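Side-chain contacts in malonyl CoA reductase (malonate semialdehyde-forming) (Sulfolobus tokodaii, PDB 2EP5), which probably catalyses the NADPH-dependent reduction of malonyl-CoA to malonate semialdehyde, as a member of the aspartate-semialdehyde dehydrogenase family: residues A154-P159 / I174-A179; V7-S12 / K19-L24; K269-Q274 / V341-E346; I164-K169 / E254-E259; S304-T309 / A334-L339. All blocks are in the same frame, centred on the assembly; numbering follows the deposited sequence.

Contact 1 of 5, residues A154-P159 / I174-A179; sequences AIMSMP and ITTLQA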
# COMPACT_ATOMS: atom_id res chain seq x y z
N ALA A 154 -12.35 -0.07 -24.05
CA ALA A 154 -11.72 0.97 -24.85
C ALA A 154 -10.22 0.71 -24.96
O ALA A 154 -9.65 0.75 -26.05
CB ALA A 154 -11.96 2.33 -24.21
N ILE A 155 -9.59 0.44 -23.83
CA ILE A 155 -8.16 0.19 -23.81
C ILE A 155 -7.79 -1.08 -24.60
O ILE A 155 -6.89 -1.06 -25.43
CB ILE A 155 -7.64 0.10 -22.35
CG1 ILE A 155 -7.87 1.44 -21.64
CG2 ILE A 155 -6.15 -0.26 -22.33
CD1 ILE A 155 -7.59 1.44 -20.15
N MET A 156 -8.51 -2.17 -24.34
CA MET A 156 -8.26 -3.43 -25.02
C MET A 156 -8.44 -3.38 -26.54
O MET A 156 -7.73 -4.05 -27.28
CB MET A 156 -9.17 -4.52 -24.46
CG MET A 156 -9.00 -4.81 -22.98
SD MET A 156 -7.29 -5.14 -22.50
CE MET A 156 -7.18 -4.11 -21.01
N SER A 157 -9.41 -2.59 -27.00
CA SER A 157 -9.69 -2.49 -28.43
C SER A 157 -8.56 -1.89 -29.26
O SER A 157 -8.43 -2.21 -30.44
CB SER A 157 -10.97 -1.70 -28.67
OG SER A 157 -10.84 -0.34 -28.28
N MET A 158 -7.75 -1.03 -28.65
CA MET A 158 -6.66 -0.38 -29.37
C MET A 158 -5.71 -1.35 -30.08
O MET A 158 -5.50 -1.24 -31.29
CB MET A 158 -5.85 0.51 -28.42
CG MET A 158 -6.67 1.61 -27.77
SD MET A 158 -7.38 2.74 -28.97
CE MET A 158 -6.03 3.91 -29.18
N PRO A 159 -5.13 -2.32 -29.35
CA PRO A 159 -4.22 -3.25 -30.03
C PRO A 159 -4.92 -4.29 -30.91
O PRO A 159 -4.34 -4.77 -31.88
CB PRO A 159 -3.45 -3.87 -28.87
CG PRO A 159 -4.47 -3.92 -27.80
CD PRO A 159 -5.16 -2.57 -27.90
N ILE A 174 -8.38 -13.19 -22.29
CA ILE A 174 -7.93 -11.93 -21.72
C ILE A 174 -8.03 -11.85 -20.20
O ILE A 174 -9.03 -12.23 -19.61
CB ILE A 174 -8.73 -10.74 -22.30
CG1 ILE A 174 -8.59 -10.69 -23.82
CG2 ILE A 174 -8.22 -9.44 -21.71
CD1 ILE A 174 -9.60 -9.76 -24.49
N THR A 175 -6.97 -11.36 -19.59
CA THR A 175 -6.96 -11.15 -18.15
C THR A 175 -6.71 -9.65 -17.99
O THR A 175 -5.74 -9.12 -18.53
CB THR A 175 -5.83 -11.92 -17.45
OG1 THR A 175 -6.02 -13.33 -17.63
CG2 THR A 175 -5.83 -11.59 -15.95
N THR A 176 -7.60 -8.98 -17.28
CA THR A 176 -7.44 -7.54 -17.07
C THR A 176 -7.17 -7.24 -15.60
O THR A 176 -7.81 -7.80 -14.71
CB THR A 176 -8.69 -6.75 -17.51
OG1 THR A 176 -9.81 -7.10 -16.68
CG2 THR A 176 -9.02 -7.03 -18.97
N LEU A 177 -6.19 -6.37 -15.34
CA LEU A 177 -5.85 -5.97 -13.98
C LEU A 177 -6.27 -4.50 -13.92
O LEU A 177 -5.63 -3.63 -14.51
CB LEU A 177 -4.36 -6.14 -13.71
CG LEU A 177 -3.86 -7.59 -13.64
CD1 LEU A 177 -3.70 -8.14 -15.04
CD2 LEU A 177 -2.52 -7.66 -12.93
N GLN A 178 -7.35 -4.23 -13.18
CA GLN A 178 -7.90 -2.89 -13.10
C GLN A 178 -7.67 -2.12 -11.82
O GLN A 178 -7.86 -2.63 -10.71
CB GLN A 178 -9.39 -2.97 -13.43
CG GLN A 178 -9.60 -3.82 -14.68
CD GLN A 178 -11.03 -3.94 -15.14
OE1 GLN A 178 -11.37 -4.87 -15.89
NE2 GLN A 178 -11.88 -3.02 -14.72
N ALA A 179 -7.26 -0.87 -12.00
CA ALA A 179 -6.99 0.04 -10.89
C ALA A 179 -8.23 0.31 -10.06
O ALA A 179 -9.36 0.14 -10.52
CB ALA A 179 -6.43 1.35 -11.43
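Met156 reaches from its helix to Thr176 and Ile174 of a strand, a worked example of a flexible side chain joining helix to sheet. Met156 CA and Thr176 CA, the nearest pair of CA atoms, are 9.0 Å apart, and the thioether spans most of that distance. It leaves the helix with CG anti to the carbonyl carbon (chi1 -61°), then bends at both chi2 and chi3. The terminal methyl is thereby carried to the strand: Met156 CE lies 4.0 Å from Thr176 CG2. The sulfur sits nearer the start of the strand, with Met156 SD 4.5 Å from Ile174 CG2, so two alternate residues of one sheet face share the same side chain.

Thr176 has two different ends. Its OG1 takes the position between the backbone N and the carbonyl carbon (chi1 65°), leaving CG2 for the methionine. There Thr176 OG1 donates to Gln178 OE1 at 2.8 Å, in the carbonyl plane and on a lone pair, and it also bonds to Ser235.

Helix 151-160, which begins at the predicted catalytic Cys151, rests here on the mixed sheet of the dimerisation-domain family. The side chain of Met156 is about 5 Å from that of His244, the predicted proton acceptor. Met156 and Pro159 also touch Ile248 on the adjoining strand 244-251, and helix 204-215 meets Thr176 through Ile208.

Contact 2 of 5, residues V7-S12 / K19-L24; sequences VSLLGS and KMVKML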
# COMPACT_ATOMS: atom_id res chain seq x y z
N VAL A 7 -20.94 23.37 -24.62
CA VAL A 7 -21.27 22.06 -24.08
C VAL A 7 -21.64 22.08 -22.60
O VAL A 7 -21.30 23.01 -21.86
CB VAL A 7 -20.08 21.08 -24.27
CG1 VAL A 7 -19.66 21.04 -25.74
CG2 VAL A 7 -18.90 21.49 -23.37
N SER A 8 -22.37 21.06 -22.17
CA SER A 8 -22.74 20.93 -20.77
C SER A 8 -22.21 19.57 -20.33
O SER A 8 -21.90 18.72 -21.18
CB SER A 8 -24.26 20.98 -20.60
OG SER A 8 -24.88 19.82 -21.10
N LEU A 9 -22.08 19.35 -19.03
CA LEU A 9 -21.55 18.09 -18.52
C LEU A 9 -22.40 17.48 -17.40
O LEU A 9 -22.58 18.09 -16.35
CB LEU A 9 -20.12 18.30 -18.02
CG LEU A 9 -19.38 17.08 -17.43
CD1 LEU A 9 -19.19 16.02 -18.51
CD2 LEU A 9 -18.04 17.52 -16.86
N LEU A 10 -22.91 16.27 -17.65
CA LEU A 10 -23.71 15.54 -16.67
C LEU A 10 -22.76 14.68 -15.82
O LEU A 10 -21.80 14.12 -16.33
CB LEU A 10 -24.73 14.64 -17.38
CG LEU A 10 -26.10 15.23 -17.80
CD1 LEU A 10 -25.96 16.65 -18.34
CD2 LEU A 10 -26.71 14.31 -18.83
N GLY A 11 -23.04 14.59 -14.52
CA GLY A 11 -22.17 13.82 -13.65
C GLY A 11 -20.76 14.40 -13.71
O GLY A 11 -19.81 13.70 -14.07
N SER A 12 -20.65 15.68 -13.37
CA SER A 12 -19.38 16.41 -13.41
C SER A 12 -18.61 16.35 -12.10
O SER A 12 -17.48 16.81 -12.01
CB SER A 12 -19.65 17.87 -13.75
OG SER A 12 -20.42 18.49 -12.73
N LYS A 19 -12.05 14.96 -14.42
CA LYS A 19 -11.05 14.86 -15.49
C LYS A 19 -11.53 15.68 -16.70
O LYS A 19 -10.77 16.46 -17.27
CB LYS A 19 -10.87 13.41 -15.94
CG LYS A 19 -9.69 12.70 -15.30
CD LYS A 19 -8.36 13.23 -15.81
CE LYS A 19 -7.22 12.72 -14.93
NZ LYS A 19 -5.89 13.21 -15.37
N MET A 20 -12.79 15.49 -17.07
CA MET A 20 -13.35 16.19 -18.21
C MET A 20 -13.38 17.70 -17.97
O MET A 20 -13.04 18.48 -18.85
CB MET A 20 -14.75 15.66 -18.51
CG MET A 20 -14.74 14.21 -18.97
SD MET A 20 -16.37 13.53 -19.27
CE MET A 20 -16.69 14.12 -20.92
N VAL A 21 -13.80 18.10 -16.78
CA VAL A 21 -13.84 19.51 -16.44
C VAL A 21 -12.45 20.10 -16.64
O VAL A 21 -12.30 21.19 -17.20
CB VAL A 21 -14.30 19.74 -14.99
CG1 VAL A 21 -13.99 21.16 -14.54
CG2 VAL A 21 -15.80 19.50 -14.88
N LYS A 22 -11.43 19.38 -16.18
CA LYS A 22 -10.05 19.86 -16.31
C LYS A 22 -9.59 19.95 -17.76
O LYS A 22 -8.93 20.91 -18.15
CB LYS A 22 -9.09 18.97 -15.52
CG LYS A 22 -7.69 19.57 -15.38
CD LYS A 22 -6.75 18.71 -14.56
CE LYS A 22 -6.36 17.43 -15.30
NZ LYS A 22 -5.45 16.56 -14.48
N MET A 23 -9.95 18.95 -18.55
CA MET A 23 -9.56 18.92 -19.96
C MET A 23 -10.32 19.94 -20.81
O MET A 23 -9.79 20.42 -21.82
CB MET A 23 -9.77 17.51 -20.53
CG MET A 23 -8.84 16.45 -19.93
SD MET A 23 -9.17 14.77 -20.53
CE MET A 23 -8.59 14.88 -22.22
N LEU A 24 -11.54 20.27 -20.41
CA LEU A 24 -12.37 21.24 -21.13
C LEU A 24 -12.07 22.68 -20.72
O LEU A 24 -12.28 23.61 -21.50
CB LEU A 24 -13.85 20.95 -20.88
CG LEU A 24 -14.46 19.70 -21.54
CD1 LEU A 24 -15.87 19.49 -20.99
CD2 LEU A 24 -14.49 19.87 -23.05
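Leu9 directs its branch at the helix by setting CG anti to the backbone N (chi1 180°). Met20 answers with CG anti to the carbonyl carbon and a chain that runs straight before turning at chi3 (83°), a turn that lays sulfur and methyl together against one branch of the leucine. The result is a forked contact. Leu9 CD1 packs 3.8 Å from Met20 SD and 4.0 Å from Met20 CE. Leu9 CD2 lies between Val21 and the base of Met20, reaching Val21 CG2 at 3.6 Å, the closest approach of the two segments, and Met20 CB at 4.1 Å. The leucine and the valine meet at about a right angle.

Packing continues to both ends of the strand. At its start Val7 CG2 lies 4.3 Å from Leu24 CD1, and just beyond its end Ser12 CB lies at the same 4.3 Å from Val21 CG2. The hydroxyl of Ser12 is occupied by the carbonyl of Ser36. Strand 7-10 and helix 19-24 run nearly antiparallel, at 162°, with their axes 10.3 Å apart.

Apolar strand residues alternating beneath a returning helix, with a glycine-containing loop that starts at Gly11 between them, make up the first half of a beta-alpha-beta unit completed by strand 30-36. This is the Rossmann arrangement, whose glycine-rich turn in this family is consistent with dinucleotide binding.

Contact 3 of 5, residues K269-Q274 / V341-E346; sequences KSLPQQ and VEVMKE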
# COMPACT_ATOMS: atom_id res chain seq x y z
N LYS A 269 -2.24 4.85 -36.98
CA LYS A 269 -2.78 6.21 -36.94
C LYS A 269 -4.14 6.16 -37.62
O LYS A 269 -4.39 5.30 -38.46
CB LYS A 269 -1.88 7.20 -37.68
CG LYS A 269 -0.59 7.54 -36.97
CD LYS A 269 0.07 8.75 -37.62
CE LYS A 269 1.53 8.87 -37.21
NZ LYS A 269 2.33 7.75 -37.79
N SER A 270 -5.02 7.07 -37.24
CA SER A 270 -6.35 7.09 -37.83
C SER A 270 -6.77 8.53 -38.12
O SER A 270 -5.92 9.43 -38.11
CB SER A 270 -7.34 6.42 -36.86
OG SER A 270 -8.60 6.23 -37.47
N LEU A 271 -8.06 8.74 -38.37
CA LEU A 271 -8.59 10.06 -38.67
C LEU A 271 -8.26 11.12 -37.62
O LEU A 271 -7.91 12.25 -37.96
CB LEU A 271 -10.11 9.98 -38.88
CG LEU A 271 -10.86 11.27 -39.22
CD1 LEU A 271 -12.09 10.94 -40.06
CD2 LEU A 271 -11.25 12.00 -37.95
N PRO A 272 -8.38 10.77 -36.33
CA PRO A 272 -8.08 11.74 -35.27
C PRO A 272 -6.64 12.27 -35.37
O PRO A 272 -6.38 13.44 -35.08
CB PRO A 272 -8.32 10.94 -33.99
CG PRO A 272 -9.41 9.99 -34.39
CD PRO A 272 -8.96 9.53 -35.76
N GLN A 273 -5.71 11.41 -35.78
CA GLN A 273 -4.31 11.81 -35.93
C GLN A 273 -4.12 12.62 -37.21
O GLN A 273 -3.32 13.55 -37.26
CB GLN A 273 -3.40 10.58 -35.98
CG GLN A 273 -3.14 9.91 -34.64
CD GLN A 273 -4.38 9.25 -34.06
OE1 GLN A 273 -5.13 8.56 -34.76
NE2 GLN A 273 -4.59 9.44 -32.76
N GLN A 274 -4.85 12.25 -38.25
CA GLN A 274 -4.75 12.91 -39.54
C GLN A 274 -5.28 14.33 -39.52
O GLN A 274 -4.70 15.23 -40.12
CB GLN A 274 -5.49 12.09 -40.59
CG GLN A 274 -4.84 10.74 -40.88
CD GLN A 274 -5.78 9.79 -41.60
OE1 GLN A 274 -6.53 10.20 -42.48
NE2 GLN A 274 -5.73 8.52 -41.22
N VAL A 341 -16.45 13.99 -29.59
CA VAL A 341 -17.10 15.23 -29.99
C VAL A 341 -16.26 15.94 -31.06
O VAL A 341 -16.79 16.43 -32.06
CB VAL A 341 -17.31 16.21 -28.80
CG1 VAL A 341 -18.00 17.48 -29.29
CG2 VAL A 341 -18.14 15.56 -27.71
N GLU A 342 -14.94 15.97 -30.86
CA GLU A 342 -14.07 16.62 -31.84
C GLU A 342 -14.26 15.98 -33.23
O GLU A 342 -14.38 16.67 -34.23
CB GLU A 342 -12.60 16.52 -31.42
CG GLU A 342 -12.36 16.90 -29.96
CD GLU A 342 -10.89 16.98 -29.58
OE1 GLU A 342 -10.06 16.29 -30.21
OE2 GLU A 342 -10.56 17.73 -28.65
N VAL A 343 -14.28 14.65 -33.26
CA VAL A 343 -14.46 13.93 -34.52
C VAL A 343 -15.80 14.30 -35.18
O VAL A 343 -15.86 14.55 -36.38
CB VAL A 343 -14.43 12.40 -34.30
CG1 VAL A 343 -14.85 11.69 -35.58
CG2 VAL A 343 -13.04 11.95 -33.87
N MET A 344 -16.86 14.33 -34.38
CA MET A 344 -18.19 14.66 -34.87
C MET A 344 -18.21 16.04 -35.53
O MET A 344 -18.82 16.22 -36.58
CB MET A 344 -19.21 14.61 -33.72
CG MET A 344 -19.53 13.21 -33.22
SD MET A 344 -20.55 13.20 -31.72
CE MET A 344 -22.19 13.44 -32.40
N LYS A 345 -17.53 17.00 -34.92
CA LYS A 345 -17.46 18.34 -35.49
C LYS A 345 -16.71 18.24 -36.82
O LYS A 345 -17.13 18.79 -37.83
CB LYS A 345 -16.75 19.30 -34.54
CG LYS A 345 -16.54 20.71 -35.09
CD LYS A 345 -17.86 21.41 -35.37
CE LYS A 345 -17.63 22.80 -35.98
NZ LYS A 345 -18.91 23.53 -36.22
N GLU A 346 -15.59 17.52 -36.80
CA GLU A 346 -14.76 17.32 -37.98
C GLU A 346 -15.53 16.67 -39.14
O GLU A 346 -15.29 16.98 -40.31
CB GLU A 346 -13.56 16.44 -37.62
CG GLU A 346 -12.65 16.05 -38.78
CD GLU A 346 -12.04 17.26 -39.47
OE1 GLU A 346 -11.82 18.27 -38.78
OE2 GLU A 346 -11.78 17.18 -40.69
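Val343 uses both of its methyls on a single helical turn, one for each of two successive residues. Its CG1 is anti to the backbone N (chi1 171°), and this places Val343 CG1 4.3 Å from Leu271 CD2 while Val343 CG2 lies 4.2 Å from Pro272 CG. The proline ring and the valine are turned at an oblique angle to one another. This buried trio is the compact part of the interface; Pro272 CA and Val343 CA are 6.8 Å apart there.

One turn further along, the contact thins toward solvent. Leu271 CD2 still touches Glu346 CG at 4.4 Å, but only the aliphatic portion of that partly exposed glutamate takes part, and its carboxylate lies beyond the apolar patch.

In terms of the fold, the short helix 271-274 packs here on the long C-terminal helix 334-347. Ser270 occupies the N-cap position of the short helix, and Gln273, three residues on, returns its side chain: Ser270 N donates to Gln273 OE1 over 2.9 Å with an N-H...O angle of 148°, in the carbonyl plane and on a lone pair. Ser270 OG bonds instead to the carbonyl of Glu123. Gln273 NE2 in turn bonds to Pro281 O and to the carboxylate of Glu123, so both ends of this amide are gripped and its rotation is fixed.

On helix 334-347, Glu342 OE2 bonds to Thr279 OG1, while Val341 and Met344 pack against Val105 of the parallel sheet.

Contact 4 of 5, residues I164-K169 / E254-E259; sequences IEIATK and ERINIE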
# COMPACT_ATOMS: atom_id res chain seq x y z
N ILE A 164 -7.21 -7.11 -36.09
CA ILE A 164 -8.53 -7.71 -36.20
C ILE A 164 -8.59 -8.98 -37.04
O ILE A 164 -9.39 -9.87 -36.76
CB ILE A 164 -9.57 -6.68 -36.73
CG1 ILE A 164 -10.97 -7.29 -36.70
CG2 ILE A 164 -9.21 -6.24 -38.14
CD1 ILE A 164 -11.43 -7.69 -35.31
N GLU A 165 -7.76 -9.09 -38.07
CA GLU A 165 -7.83 -10.29 -38.90
C GLU A 165 -7.31 -11.54 -38.19
O GLU A 165 -7.74 -12.66 -38.49
CB GLU A 165 -7.08 -10.11 -40.22
CG GLU A 165 -7.60 -11.09 -41.27
CD GLU A 165 -6.51 -11.68 -42.15
OE1 GLU A 165 -5.86 -10.91 -42.90
OE2 GLU A 165 -6.32 -12.92 -42.10
N ILE A 166 -6.38 -11.36 -37.26
CA ILE A 166 -5.83 -12.48 -36.51
C ILE A 166 -6.80 -12.83 -35.38
O ILE A 166 -7.15 -14.00 -35.19
CB ILE A 166 -4.47 -12.13 -35.89
CG1 ILE A 166 -3.49 -11.73 -36.99
CG2 ILE A 166 -3.93 -13.32 -35.11
CD1 ILE A 166 -2.15 -11.25 -36.46
N ALA A 167 -7.23 -11.81 -34.65
CA ALA A 167 -8.15 -11.96 -33.53
C ALA A 167 -9.48 -12.59 -33.94
O ALA A 167 -10.08 -13.34 -33.17
CB ALA A 167 -8.40 -10.60 -32.87
N THR A 168 -9.93 -12.28 -35.15
CA THR A 168 -11.19 -12.82 -35.64
C THR A 168 -11.12 -14.34 -35.83
O THR A 168 -12.12 -15.04 -35.64
CB THR A 168 -11.59 -12.17 -36.98
OG1 THR A 168 -12.01 -10.81 -36.74
CG2 THR A 168 -12.72 -12.94 -37.64
N LYS A 169 -9.95 -14.84 -36.21
CA LYS A 169 -9.77 -16.27 -36.42
C LYS A 169 -8.99 -16.87 -35.25
O LYS A 169 -7.88 -17.39 -35.43
CB LYS A 169 -8.98 -16.53 -37.71
CG LYS A 169 -9.55 -15.91 -38.97
CD LYS A 169 -8.57 -16.17 -40.11
CE LYS A 169 -8.89 -15.39 -41.37
NZ LYS A 169 -7.75 -15.48 -42.33
N GLU A 254 -2.89 -19.31 -36.98
CA GLU A 254 -2.64 -18.46 -38.14
C GLU A 254 -1.17 -18.06 -38.10
O GLU A 254 -0.60 -17.90 -37.02
CB GLU A 254 -3.50 -17.19 -38.09
CG GLU A 254 -5.00 -17.43 -38.26
CD GLU A 254 -5.34 -18.03 -39.61
OE1 GLU A 254 -4.84 -17.49 -40.63
OE2 GLU A 254 -6.09 -19.02 -39.66
N ARG A 255 -0.55 -17.90 -39.27
CA ARG A 255 0.85 -17.50 -39.31
C ARG A 255 0.93 -16.11 -38.69
O ARG A 255 -0.03 -15.34 -38.75
CB ARG A 255 1.35 -17.47 -40.76
CG ARG A 255 1.11 -18.76 -41.53
CD ARG A 255 1.70 -18.69 -42.93
NE ARG A 255 1.41 -17.43 -43.61
CZ ARG A 255 0.19 -16.98 -43.87
NH1 ARG A 255 -0.87 -17.70 -43.51
NH2 ARG A 255 0.02 -15.82 -44.49
N ILE A 256 2.07 -15.80 -38.09
CA ILE A 256 2.24 -14.51 -37.45
C ILE A 256 3.66 -13.97 -37.56
O ILE A 256 4.61 -14.61 -37.11
CB ILE A 256 1.84 -14.59 -35.96
CG1 ILE A 256 0.33 -14.85 -35.85
CG2 ILE A 256 2.22 -13.31 -35.24
CD1 ILE A 256 -0.14 -15.20 -34.45
N ASN A 257 3.78 -12.79 -38.16
CA ASN A 257 5.07 -12.12 -38.32
C ASN A 257 5.19 -11.16 -37.13
O ASN A 257 4.67 -10.04 -37.17
CB ASN A 257 5.11 -11.33 -39.63
CG ASN A 257 6.48 -10.70 -39.89
OD1 ASN A 257 7.09 -10.12 -38.99
ND2 ASN A 257 6.96 -10.81 -41.12
N ILE A 258 5.88 -11.60 -36.09
CA ILE A 258 6.03 -10.80 -34.88
C ILE A 258 6.50 -9.36 -35.12
O ILE A 258 5.93 -8.42 -34.57
CB ILE A 258 6.99 -11.50 -33.90
CG1 ILE A 258 6.70 -11.03 -32.48
CG2 ILE A 258 8.43 -11.25 -34.28
CD1 ILE A 258 5.41 -11.59 -31.91
N GLU A 259 7.53 -9.18 -35.95
CA GLU A 259 8.06 -7.86 -36.22
C GLU A 259 7.08 -6.97 -36.99
O GLU A 259 7.02 -5.76 -36.76
CB GLU A 259 9.39 -7.96 -36.99
CG GLU A 259 10.53 -8.61 -36.20
CD GLU A 259 10.84 -7.90 -34.88
OE1 GLU A 259 11.18 -6.69 -34.91
OE2 GLU A 259 10.74 -8.54 -33.82
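Lys169 stands between two glutamates, bonded closely to Glu165 of its own segment and only loosely to Glu254 of the other, a salt-bridge network. Lys169 NZ donates to Glu165 OE2 at 2.9 Å, meeting the oxygen on its anti side and 30° out of the carboxylate plane. Toward Glu254 the pairing is looser: Lys169 NZ to Glu254 OE1 is a long salt bridge of 3.9 Å. The contact is also one of packing, for the methylene Lys169 CD lies 3.8 Å from Glu254 CD, and the extended lysine crosses the glutamate at about a right angle. Glu254 folds back at chi2 (-62°), which sets its carboxylate across the lysine methylenes. The two acids come within 5.0 Å of one another, Glu165 OE2 to Glu254 OE1, and the ammonium between them probably offsets their repulsion.

Beneath this polar network Ile166 CG2 meets Ile256 CD1 at 4.3 Å, giving the surface contact a small apolar floor. That floor is extended by Ile261 of helix 258-266, which touches both isoleucines, and by Ile250 of strand 244-251 beside Ile166. Thr252, bonded to Lys169 O and to Glu254 N, links the residue that follows helix 164-168 to the chain that leads into helix 258-266.

Contact 5 of 5, residues S304-T309 / A334-L339; sequences SGMAVT and AGITIL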
# COMPACT_ATOMS: atom_id res chain seq x y z
N SER A 304 -0.58 12.36 -22.24
CA SER A 304 -1.70 12.86 -21.46
C SER A 304 -2.71 11.78 -21.08
O SER A 304 -3.80 12.09 -20.59
CB SER A 304 -2.40 13.97 -22.23
OG SER A 304 -1.46 14.95 -22.62
N GLY A 305 -2.35 10.52 -21.29
CA GLY A 305 -3.25 9.44 -20.95
C GLY A 305 -4.17 9.02 -22.08
O GLY A 305 -5.16 8.32 -21.86
N MET A 306 -3.86 9.46 -23.30
CA MET A 306 -4.66 9.12 -24.46
C MET A 306 -4.03 8.01 -25.28
O MET A 306 -4.65 7.43 -26.16
CB MET A 306 -4.88 10.35 -25.36
CG MET A 306 -6.02 11.24 -24.89
SD MET A 306 -7.52 10.26 -24.67
CE MET A 306 -8.05 10.07 -26.36
N ALA A 307 -2.77 7.70 -24.97
CA ALA A 307 -2.07 6.66 -25.68
C ALA A 307 -1.97 5.41 -24.80
O ALA A 307 -1.82 5.51 -23.58
CB ALA A 307 -0.66 7.15 -26.07
N VAL A 308 -2.08 4.24 -25.41
CA VAL A 308 -1.96 2.99 -24.67
C VAL A 308 -0.56 2.46 -24.92
O VAL A 308 0.02 2.69 -25.99
CB VAL A 308 -2.98 1.94 -25.14
CG1 VAL A 308 -4.40 2.45 -24.93
CG2 VAL A 308 -2.73 1.60 -26.60
N THR A 309 -0.00 1.76 -23.95
CA THR A 309 1.34 1.22 -24.11
C THR A 309 1.29 -0.30 -24.15
O THR A 309 0.71 -0.93 -23.27
CB THR A 309 2.24 1.67 -22.95
OG1 THR A 309 2.19 3.10 -22.83
CG2 THR A 309 3.67 1.23 -23.20
N ALA A 334 -13.02 10.11 -19.99
CA ALA A 334 -12.95 11.54 -20.29
C ALA A 334 -12.41 11.91 -21.67
O ALA A 334 -13.10 12.58 -22.45
CB ALA A 334 -12.12 12.26 -19.22
N GLY A 335 -11.19 11.49 -21.96
CA GLY A 335 -10.58 11.80 -23.23
C GLY A 335 -11.27 11.27 -24.47
O GLY A 335 -11.30 11.96 -25.49
N ILE A 336 -11.84 10.06 -24.41
CA ILE A 336 -12.50 9.55 -25.62
C ILE A 336 -13.84 10.21 -25.89
O ILE A 336 -14.26 10.30 -27.04
CB ILE A 336 -12.70 8.01 -25.58
CG1 ILE A 336 -13.32 7.58 -24.27
CG2 ILE A 336 -11.38 7.32 -25.83
CD1 ILE A 336 -13.78 6.16 -24.28
N THR A 337 -14.52 10.66 -24.84
CA THR A 337 -15.80 11.33 -25.02
C THR A 337 -15.54 12.67 -25.71
O THR A 337 -16.22 13.04 -26.66
CB THR A 337 -16.48 11.60 -23.67
OG1 THR A 337 -16.79 10.35 -23.04
CG2 THR A 337 -17.77 12.40 -23.87
N ILE A 338 -14.55 13.40 -25.20
CA ILE A 338 -14.19 14.69 -25.75
C ILE A 338 -13.65 14.51 -27.17
O ILE A 338 -13.95 15.31 -28.06
CB ILE A 338 -13.14 15.39 -24.84
CG1 ILE A 338 -13.81 15.78 -23.51
CG2 ILE A 338 -12.55 16.61 -25.52
CD1 ILE A 338 -12.83 16.24 -22.44
N LEU A 339 -12.88 13.45 -27.37
CA LEU A 339 -12.30 13.18 -28.69
C LEU A 339 -13.42 12.81 -29.65
O LEU A 339 -13.36 13.10 -30.85
CB LEU A 339 -11.29 12.02 -28.61
CG LEU A 339 -10.05 12.09 -29.50
CD1 LEU A 339 -9.68 10.68 -29.94
CD2 LEU A 339 -10.27 12.95 -30.72
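Met306 and Gly335 stand with their CA atoms 6.6 Å apart, where the chain, having passed through Gly305 at a positive phi of 90°, swings by the first turn of helix 334-347 on its way into strand 308-316. From that backbone position the methionine does not aim straight at the helix; it has to curl to reach it. CG lies anti to the carbonyl carbon (chi1 -83°), and further bends at chi2 and chi3 fold the chain over until its sulfur and methyl lie against the helical surface.

The sulfur lands on a glycine. Met306 SD is 3.7 Å from Gly335 CA, settling directly on the main chain. The methyl sits beside it, with Met306 CE 3.9 Å from Gly335 C. Two branched residues also touch that methyl: Leu339 CD1 comes to 4.0 Å from Met306 CE, and Ile336 CG2 to 4.4 Å. Leu339 itself continues to Pro122 and Glu123 of helix 122-125. The same glycine also receives Met23 of helix 15-24, so thioethers from two parts of the chain converge on one helical CA.

The contact joins the entry of strand 308-316 in the mixed sheet to helix 334-347, near the predicted active site: the side chain of Ile336 is about 7 Å from that of Cys151, the predicted acyl-thioester residue. Met306 does have a polar tie, but through its backbone, whose carbonyl accepts from Arg331. Across the two segments the contact is carbon and sulfur against carbon and main chain, consistent with packing that depends on close fit, with the bare CA of Gly335 leaving room for the sulfur.

Contacts 1, 2, 3 and 5 are buried, while contact 4 lies at the surface, and the chemistry follows: apolar side chains and methionine sulfur within, a lysine-glutamate network over an isoleucine pair outside. Contact 2 belongs to the nucleotide-binding region and contacts 1 and 4 to the mixed-sheet region. Helix 334-347 joins the two, supplying a segment to both contact 3 and contact 5. Contact 5 touches contact 2 through Met20 and Ala334, contact 1 through Val308 with Met158, and contact 3 through Leu339 and Pro272. Contacts 2 and 4 are farthest apart, with centres 39 Å from each other, on opposite sides of the chain's centre.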